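PDB 2FQP: hypothetical protein BP2299 from Bordetella pertussis Tohama I, which is of unknown function but folds as a small cupin, a double-stranded beta-helix that binds a zinc ion through three histidines. Local coordinates for residues K3-V11 with T21-T31; V42-L50 with S61-Y69. All coordinates share one frame; numbering follows the deposited sequence.

Contact 1: residues K3-V11 with T21-T31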
loop_
_atom_site.group_PDB
_atom_site.type_symbol
_atom_site.label_atom_id
_atom_site.label_comp_id
_atom_site.label_asym_id
_atom_site.label_seq_id
_atom_site.Cartn_x
_atom_site.Cartn_y
_atom_site.Cartn_z
ATOM N N LYS A 3 5.155 29.268 5.480
ATOM C CA LYS A 3 4.283 28.139 5.359
ATOM C C LYS A 3 4.987 27.026 4.642
ATOM O O LYS A 3 5.555 27.236 3.568
ATOM C CB LYS A 3 3.051 28.514 4.549
ATOM N N ARG A 4 4.939 25.838 5.210
ATOM C CA ARG A 4 5.478 24.685 4.542
ATOM C C ARG A 4 4.665 24.388 3.285
ATOM O O ARG A 4 3.462 24.684 3.218
ATOM C CB ARG A 4 5.417 23.464 5.445
ATOM C CG ARG A 4 6.442 23.472 6.533
ATOM C CD ARG A 4 6.198 22.319 7.453
ATOM N NE ARG A 4 7.116 22.284 8.595
ATOM C CZ ARG A 4 8.401 21.903 8.541
ATOM N NH1 ARG A 4 8.963 21.556 7.393
ATOM N NH2 ARG A 4 9.145 21.912 9.642
ATOM N N PRO A 5 5.335 23.829 2.271
ATOM C CA PRO A 5 4.602 23.423 1.079
ATOM C C PRO A 5 3.554 22.334 1.391
ATOM O O PRO A 5 3.718 21.584 2.335
ATOM C CB PRO A 5 5.703 22.897 0.154
ATOM C CG PRO A 5 6.900 22.651 1.021
ATOM C CD PRO A 5 6.780 23.581 2.175
ATOM N N GLY A 6 2.480 22.278 0.619
ATOM C CA GLY A 6 1.455 21.269 0.814
ATOM C C GLY A 6 1.865 19.928 0.226
ATOM O O GLY A 6 2.432 19.837 -0.888
ATOM N N ALA A 7 1.547 18.861 0.958
ATOM C CA ALA A 7 1.551 17.522 0.395
ATOM C C ALA A 7 0.398 17.390 -0.609
ATOM O O ALA A 7 -0.689 17.946 -0.409
ATOM C CB ALA A 7 1.452 16.427 1.530
ATOM N N ILE A 8 0.638 16.645 -1.681
ATOM C CA ILE A 8 -0.296 16.577 -2.795
ATOM C C ILE A 8 -0.984 15.235 -2.817
ATOM O O ILE A 8 -0.308 14.198 -2.932
ATOM C CB ILE A 8 0.346 16.782 -4.150
ATOM C CG1 ILE A 8 1.089 18.136 -4.194
ATOM C CG2 ILE A 8 -0.751 16.674 -5.248
ATOM C CD1 ILE A 8 2.574 18.004 -3.840
ATOM N N PRO A 9 -2.324 15.244 -2.685
ATOM C CA PRO A 9 -3.082 13.980 -2.752
ATOM C C PRO A 9 -3.546 13.649 -4.172
ATOM O O PRO A 9 -4.028 14.544 -4.868
ATOM C CB PRO A 9 -4.271 14.256 -1.847
ATOM C CG PRO A 9 -4.495 15.778 -1.979
ATOM C CD PRO A 9 -3.197 16.397 -2.391
ATOM N N THR A 10 -3.344 12.401 -4.611
ATOM C CA THR A 10 -3.947 11.887 -5.830
ATOM C C THR A 10 -4.798 10.669 -5.504
ATOM O O THR A 10 -4.277 9.671 -5.009
ATOM C CB THR A 10 -2.888 11.507 -6.837
ATOM O OG1 THR A 10 -2.105 12.676 -7.119
ATOM C CG2 THR A 10 -3.520 10.968 -8.110
ATOM N N VAL A 11 -6.109 10.752 -5.747
ATOM C CA VAL A 11 -6.997 9.602 -5.476
ATOM C C VAL A 11 -6.842 8.547 -6.559
ATOM O O VAL A 11 -7.108 8.809 -7.743
ATOM C CB VAL A 11 -8.477 10.056 -5.307
ATOM C CG1 VAL A 11 -9.389 8.872 -5.052
ATOM C CG2 VAL A 11 -8.549 11.069 -4.176
ATOM N N THR A 21 -5.545 6.925 -1.615
ATOM C CA THR A 21 -4.975 8.197 -1.970
ATOM C C THR A 21 -3.449 8.093 -1.867
ATOM O O THR A 21 -2.951 7.647 -0.857
ATOM C CB THR A 21 -5.506 9.309 -1.047
ATOM O OG1 THR A 21 -6.951 9.387 -1.147
ATOM C CG2 THR A 21 -4.903 10.672 -1.431
ATOM N N GLU A 22 -2.736 8.482 -2.926
ATOM C CA GLU A 22 -1.289 8.646 -2.869
ATOM C C GLU A 22 -1.056 10.046 -2.329
ATOM O O GLU A 22 -1.608 11.025 -2.872
ATOM C CB GLU A 22 -0.660 8.548 -4.256
ATOM C CG GLU A 22 0.792 8.959 -4.324
ATOM C CD GLU A 22 1.251 9.190 -5.726
ATOM O OE1 GLU A 22 0.735 10.164 -6.345
ATOM O OE2 GLU A 22 2.062 8.366 -6.228
ATOM N N TRP A 23 -0.209 10.144 -1.323
ATOM C CA TRP A 23 0.181 11.423 -0.727
ATOM C C TRP A 23 1.647 11.671 -1.024
ATOM O O TRP A 23 2.511 10.867 -0.663
ATOM C CB TRP A 23 -0.063 11.424 0.792
ATOM C CG TRP A 23 -1.493 11.605 1.155
ATOM C CD1 TRP A 23 -2.410 10.629 1.398
ATOM C CD2 TRP A 23 -2.184 12.846 1.292
ATOM N NE1 TRP A 23 -3.632 11.177 1.678
ATOM C CE2 TRP A 23 -3.524 12.538 1.641
ATOM C CE3 TRP A 23 -1.805 14.194 1.144
ATOM C CZ2 TRP A 23 -4.509 13.535 1.830
ATOM C CZ3 TRP A 23 -2.762 15.192 1.360
ATOM C CH2 TRP A 23 -4.111 14.847 1.709
ATOM N N ARG A 24 1.938 12.752 -1.752
ATOM C CA ARG A 24 3.318 13.072 -2.114
ATOM C C ARG A 24 3.774 14.350 -1.417
ATOM O O ARG A 24 3.221 15.434 -1.635
ATOM C CB ARG A 24 3.510 13.170 -3.655
ATOM C CG ARG A 24 3.309 11.866 -4.406
ATOM C CD ARG A 24 3.364 12.054 -5.954
ATOM N NE ARG A 24 4.713 12.386 -6.378
ATOM C CZ ARG A 24 5.158 12.300 -7.637
ATOM N NH1 ARG A 24 4.369 11.875 -8.623
ATOM N NH2 ARG A 24 6.426 12.628 -7.918
ATOM N N PHE A 25 4.801 14.223 -0.575
ATOM C CA PHE A 25 5.297 15.331 0.219
ATOM C C PHE A 25 6.512 15.947 -0.398
ATOM O O PHE A 25 7.504 15.284 -0.534
ATOM C CB PHE A 25 5.698 14.841 1.624
ATOM C CG PHE A 25 4.550 14.429 2.487
ATOM C CD1 PHE A 25 3.846 13.231 2.238
ATOM C CD2 PHE A 25 4.202 15.175 3.606
ATOM C CE1 PHE A 25 2.814 12.845 3.024
ATOM C CE2 PHE A 25 3.095 14.768 4.412
ATOM C CZ PHE A 25 2.414 13.619 4.095
ATOM N N PRO A 26 6.457 17.244 -0.756
ATOM C CA PRO A 26 7.708 17.918 -1.101
ATOM C C PRO A 26 8.636 17.861 0.088
ATOM O O PRO A 26 8.175 17.642 1.237
ATOM C CB PRO A 26 7.283 19.383 -1.312
ATOM C CG PRO A 26 5.893 19.333 -1.667
ATOM C CD PRO A 26 5.312 18.158 -0.845
ATOM N N PRO A 27 9.941 18.044 -0.143
ATOM C CA PRO A 27 10.833 18.301 0.992
ATOM C C PRO A 27 10.290 19.403 1.945
ATOM O O PRO A 27 9.913 20.501 1.500
ATOM C CB PRO A 27 12.103 18.811 0.307
ATOM C CG PRO A 27 12.103 18.105 -0.993
ATOM C CD PRO A 27 10.672 18.101 -1.431
ATOM N N GLY A 28 10.210 19.100 3.232
ATOM C CA GLY A 28 9.708 20.050 4.202
ATOM C C GLY A 28 8.193 20.165 4.226
ATOM O O GLY A 28 7.654 20.964 4.972
ATOM N N GLY A 29 7.497 19.338 3.441
ATOM C CA GLY A 29 6.091 19.550 3.166
ATOM C C GLY A 29 5.227 19.001 4.285
ATOM O O GLY A 29 5.691 18.207 5.092
ATOM N N GLU A 30 3.968 19.418 4.309
ATOM C CA GLU A 30 2.999 18.941 5.327
ATOM C C GLU A 30 1.563 18.766 4.813
ATOM O O GLU A 30 1.158 19.356 3.824
ATOM C CB GLU A 30 2.971 19.902 6.525
ATOM C CG GLU A 30 2.339 21.246 6.180
ATOM C CD GLU A 30 2.365 22.258 7.327
ATOM O OE1 GLU A 30 2.848 21.918 8.442
ATOM O OE2 GLU A 30 1.930 23.396 7.069
ATOM N N THR A 31 0.768 17.994 5.546
ATOM C CA THR A 31 -0.657 17.821 5.234
ATOM C C THR A 31 -1.563 18.970 5.601
ATOM O O THR A 31 -2.620 19.155 4.955
ATOM C CB THR A 31 -1.257 16.575 5.928
ATOM O OG1 THR A 31 -0.932 16.621 7.319
ATOM C CG2 THR A 31 -0.703 15.322 5.316
HETATM O O HOH W 1 3.760 25.545 7.773
HETATM O O HOH W 2 1.359 24.324 4.633
HETATM O O HOH W 3 -0.054 12.527 -5.383
#

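Contact 2: residues V42-L50 with S61-Y69. With ACT (acetate ion), chain F.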
loop_
_atom_site.group_PDB
_atom_site.type_symbol
_atom_site.label_atom_id
_atom_site.label_comp_id
_atom_site.label_asym_id
_atom_site.label_seq_id
_atom_site.Cartn_x
_atom_site.Cartn_y
_atom_site.Cartn_z
ATOM N N VAL A 42 -1.611 2.608 5.999
ATOM C CA VAL A 42 -0.574 3.372 5.363
ATOM C C VAL A 42 0.414 2.377 4.776
ATOM O O VAL A 42 0.939 1.532 5.511
ATOM C CB VAL A 42 0.131 4.311 6.393
ATOM C CG1 VAL A 42 1.346 5.008 5.786
ATOM C CG2 VAL A 42 -0.865 5.315 6.981
ATOM N N VAL A 43 0.623 2.448 3.461
ATOM C CA VAL A 43 1.712 1.721 2.821
ATOM C C VAL A 43 2.788 2.717 2.381
ATOM O O VAL A 43 2.616 3.407 1.391
ATOM C CB VAL A 43 1.233 0.940 1.562
ATOM C CG1 VAL A 43 2.387 0.131 1.009
ATOM C CG2 VAL A 43 0.030 0.003 1.876
ATOM N N PRO A 44 3.889 2.818 3.141
ATOM C CA PRO A 44 4.925 3.738 2.716
ATOM C C PRO A 44 5.580 3.336 1.401
ATOM O O PRO A 44 5.824 2.148 1.169
ATOM C CB PRO A 44 5.943 3.672 3.868
ATOM C CG PRO A 44 5.189 3.146 5.006
ATOM C CD PRO A 44 4.260 2.152 4.397
HETATM N N MSE A 45 5.861 4.319 0.561
HETATM C CA MSE A 45 6.547 4.101 -0.721
HETATM C C MSE A 45 7.993 4.586 -0.654
HETATM O O MSE A 45 8.754 4.411 -1.594
HETATM C CB MSE A 45 5.800 4.805 -1.847
HETATM C CG MSE A 45 4.387 4.388 -2.106
HETATM SE SE MSE A 45 4.132 2.447 -2.323
HETATM C CE MSE A 45 5.387 2.276 -3.695
ATOM N N THR A 46 8.345 5.216 0.463
ATOM C CA THR A 46 9.620 5.825 0.729
ATOM C C THR A 46 10.046 5.356 2.100
ATOM O O THR A 46 9.233 5.236 3.007
ATOM C CB THR A 46 9.504 7.348 0.802
ATOM O OG1 THR A 46 8.866 7.848 -0.382
ATOM C CG2 THR A 46 10.867 7.969 0.998
ATOM N N THR A 47 11.326 5.072 2.262
ATOM C CA THR A 47 11.852 4.800 3.609
ATOM C C THR A 47 12.376 6.106 4.154
ATOM O O THR A 47 13.214 6.780 3.505
ATOM C CB THR A 47 12.954 3.762 3.551
ATOM O OG1 THR A 47 12.388 2.532 3.077
ATOM C CG2 THR A 47 13.624 3.561 4.928
ATOM N N GLY A 48 11.900 6.494 5.319
ATOM C CA GLY A 48 12.329 7.762 5.895
ATOM C C GLY A 48 11.492 8.180 7.068
ATOM O O GLY A 48 10.444 7.566 7.312
ATOM N N PRO A 49 11.936 9.223 7.790
ATOM C CA PRO A 49 11.191 9.740 8.946
ATOM C C PRO A 49 9.977 10.590 8.510
ATOM O O PRO A 49 10.001 11.259 7.456
ATOM C CB PRO A 49 12.240 10.613 9.659
ATOM C CG PRO A 49 13.074 11.149 8.551
ATOM C CD PRO A 49 13.188 9.968 7.571
ATOM N N LEU A 50 8.920 10.550 9.315
ATOM C CA LEU A 50 7.865 11.530 9.251
ATOM C C LEU A 50 7.776 12.155 10.621
ATOM O O LEU A 50 8.095 11.499 11.619
ATOM C CB LEU A 50 6.517 10.901 8.890
ATOM C CG LEU A 50 6.313 10.523 7.415
ATOM C CD1 LEU A 50 4.907 10.071 7.267
ATOM C CD2 LEU A 50 6.641 11.618 6.443
ATOM N N SER A 61 8.651 9.517 13.543
ATOM C CA SER A 61 8.311 8.113 13.302
ATOM C C SER A 61 9.069 7.606 12.065
ATOM O O SER A 61 9.123 8.291 11.067
ATOM C CB SER A 61 6.804 7.956 13.115
ATOM O OG SER A 61 6.484 6.627 12.788
ATOM N N GLN A 62 9.682 6.425 12.162
ATOM C CA GLN A 62 10.524 5.905 11.094
ATOM C C GLN A 62 9.726 4.960 10.224
ATOM O O GLN A 62 9.262 3.941 10.700
ATOM C CB GLN A 62 11.707 5.123 11.653
ATOM C CG GLN A 62 12.666 5.937 12.407
ATOM C CD GLN A 62 13.391 6.944 11.562
ATOM O OE1 GLN A 62 13.586 6.748 10.349
ATOM N NE2 GLN A 62 13.795 8.050 12.192
ATOM N N LEU A 63 9.512 5.336 8.977
ATOM C CA LEU A 63 8.755 4.502 8.075
ATOM C C LEU A 63 9.693 3.705 7.149
ATOM O O LEU A 63 10.766 4.184 6.771
ATOM C CB LEU A 63 7.808 5.362 7.258
ATOM C CG LEU A 63 6.456 5.660 7.882
ATOM C CD1 LEU A 63 6.617 6.411 9.197
ATOM C CD2 LEU A 63 5.589 6.437 6.907
ATOM N N THR A 64 9.262 2.511 6.764
ATOM C CA THR A 64 10.017 1.682 5.831
ATOM C C THR A 64 9.151 1.430 4.625
ATOM O O THR A 64 7.984 1.011 4.766
ATOM C CB THR A 64 10.388 0.352 6.467
ATOM O OG1 THR A 64 11.169 0.625 7.620
ATOM C CG2 THR A 64 11.185 -0.511 5.538
ATOM N N ARG A 65 9.718 1.651 3.431
ATOM C CA ARG A 65 8.975 1.368 2.225
ATOM C C ARG A 65 8.422 -0.064 2.273
ATOM O O ARG A 65 9.138 -1.024 2.598
ATOM C CB ARG A 65 9.797 1.617 0.937
ATOM C CG ARG A 65 10.929 0.695 0.729
ATOM C CD ARG A 65 11.814 1.155 -0.445
ATOM N NE ARG A 65 12.870 0.176 -0.712
ATOM C CZ ARG A 65 13.551 0.087 -1.852
ATOM N NH1 ARG A 65 13.306 0.935 -2.860
ATOM N NH2 ARG A 65 14.488 -0.854 -1.995
ATOM N N GLY A 66 7.132 -0.179 1.982
ATOM C CA GLY A 66 6.467 -1.461 1.873
ATOM C C GLY A 66 6.080 -2.115 3.171
ATOM O O GLY A 66 5.630 -3.238 3.138
ATOM N N VAL A 67 6.323 -1.450 4.299
ATOM C CA VAL A 67 5.984 -1.969 5.622
ATOM C C VAL A 67 4.767 -1.196 6.092
ATOM O O VAL A 67 4.857 -0.043 6.554
ATOM C CB VAL A 67 7.134 -1.830 6.635
ATOM C CG1 VAL A 67 6.707 -2.351 7.994
ATOM C CG2 VAL A 67 8.350 -2.552 6.127
ATOM N N SER A 68 3.613 -1.831 5.951
ATOM C CA SER A 68 2.352 -1.173 6.222
ATOM C C SER A 68 2.026 -1.129 7.710
ATOM O O SER A 68 2.574 -1.861 8.534
ATOM C CB SER A 68 1.209 -1.860 5.477
ATOM O OG SER A 68 0.880 -3.093 6.072
ATOM N N TYR A 69 1.134 -0.218 8.044
ATOM C CA TYR A 69 0.576 -0.175 9.372
ATOM C C TYR A 69 -0.813 0.400 9.297
ATOM O O TYR A 69 -1.186 0.998 8.293
ATOM C CB TYR A 69 1.455 0.643 10.294
ATOM C CG TYR A 69 1.676 2.071 9.920
ATOM C CD1 TYR A 69 2.765 2.427 9.143
ATOM C CD2 TYR A 69 0.886 3.070 10.448
ATOM C CE1 TYR A 69 3.006 3.735 8.827
ATOM C CE2 TYR A 69 1.100 4.382 10.181
ATOM C CZ TYR A 69 2.191 4.728 9.365
ATOM O OH TYR A 69 2.445 6.039 9.080
HETATM C C ACT F . 0.113 8.339 9.430
HETATM O O ACT F . 0.656 7.631 10.313
HETATM O OXT ACT F . -1.108 8.653 9.539
HETATM C CH3 ACT F . 0.925 8.826 8.279
#

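Contact 1: residues K3-V11 with T21-T31
Ala7 and Pro9 press onto two aromatic rings of strand 18-25, and this is the tight part of the contact. Ala7 CB sits over the centre of the Phe25 ring, 3.6 Å from its centroid, while Pro9 CB, from the non-hydrogen-bonded partner of Trp23, lies over a face of that indole, 3.5 Å from the centroid of the six-membered ring; both are CH-pi contacts. Thr21 CG2 reaches the same indole face beside Pro9. Ile8 with Arg24 and Thr10 with Glu22 are antiparallel hydrogen-bonded pairs. On the side carrying these four residues, Thr10 OG1 and Glu22 OE1 lie loosely side by side, 3.9 Å apart, and a water sits among them and Ile8 O. Toward the N terminus, straight bonds from Glu30 N to Pro5 O (160°) and from Ala7 N to Glu30 O (169°) clasp the backbones. The loose, solvent side is the exposed Arg4 chain: extended from CG to NE, it brings NH1 to 2.8 Å from Gly28 O in the type II turn Pro26-Gly29, and two waters link its backbone to Glu30 OE2. Glu30 OE1 is held by Asn78. The hairpin 8-14/18-25 forms one margin of a five-stranded sheet, with 8-14 outermost; strand 87-94 flanks 18-25, its Phe89 meeting both Trp23 and Phe25.

Contact 2: residues V42-L50 with S61-Y69
The Tyr69 ring carries Val42 CB over one face, 3.8 Å from the centroid in a CH-pi contact, and an acetate oxygen at its edge, in the ring plane. The pair belongs to the double-stranded beta-helix of the cupin fold, where the chain passes from strand 40-44 of one sheet to 48-54 of the other and returns after the hairpin with 57-63. Tyr69 OH donates to the acetate oxygen at 2.7 Å; the acetate, probably from the crystallisation liquor, is also bound by Tyr40. With chi1 at 60°, the ring stands between its own backbone N and carbonyl carbon and lies alongside Val42, pointing the same way. Val42 and Tyr69 pair at the first sheet, and Val42 N to Tyr69 O is nearly straight (171°). Gly48 with Leu63 and Leu50 with Ser61 are hydrogen-bonded pairs of the second. Between the two ladders, Leu63 CD2 fits against Pro44 CG at 3.8 Å and Leu50 CD1 at 3.7 Å, and Phe87 touches both leucines. The type II turn Thr64-Val67 packs against the Pro44 ring, Thr64 O lying 3.5 Å from Pro44 CB, and Pro44 O accepts from Gly66 N. Gly66 O accepts from Gln12 NE2 of the second subunit, placing this turn at the dimer interface. At the start of the turn, Thr47 OG1 takes the N-H of Arg65 at 2.8 Å, nearly straight at 172°.

How the contacts relate
From the N terminus the chain first runs through 3-11, turns back, and closes contact 1 when 21-31 pairs with it, a short loop of nine residues. It then passes the zinc-ligand histidines His34 and His36 before entering 42-50; ten residues later 61-69 closes contact 2. The two loops therefore follow in series, neither enclosing nor crossing the other. Both reach the five-stranded sheet: contact 1 supplies the outer hairpin at one margin, and contact 2 the opposite margin, where 69-71 is outermost. Both also touch the four-stranded sheet, contact 1 through its 29-31 end against strand 76-80, contact 2 through strands 48-54 and 57-63. Their centres lie about 15 Å apart, and strand 87-94 runs between 18-25 and 40-44.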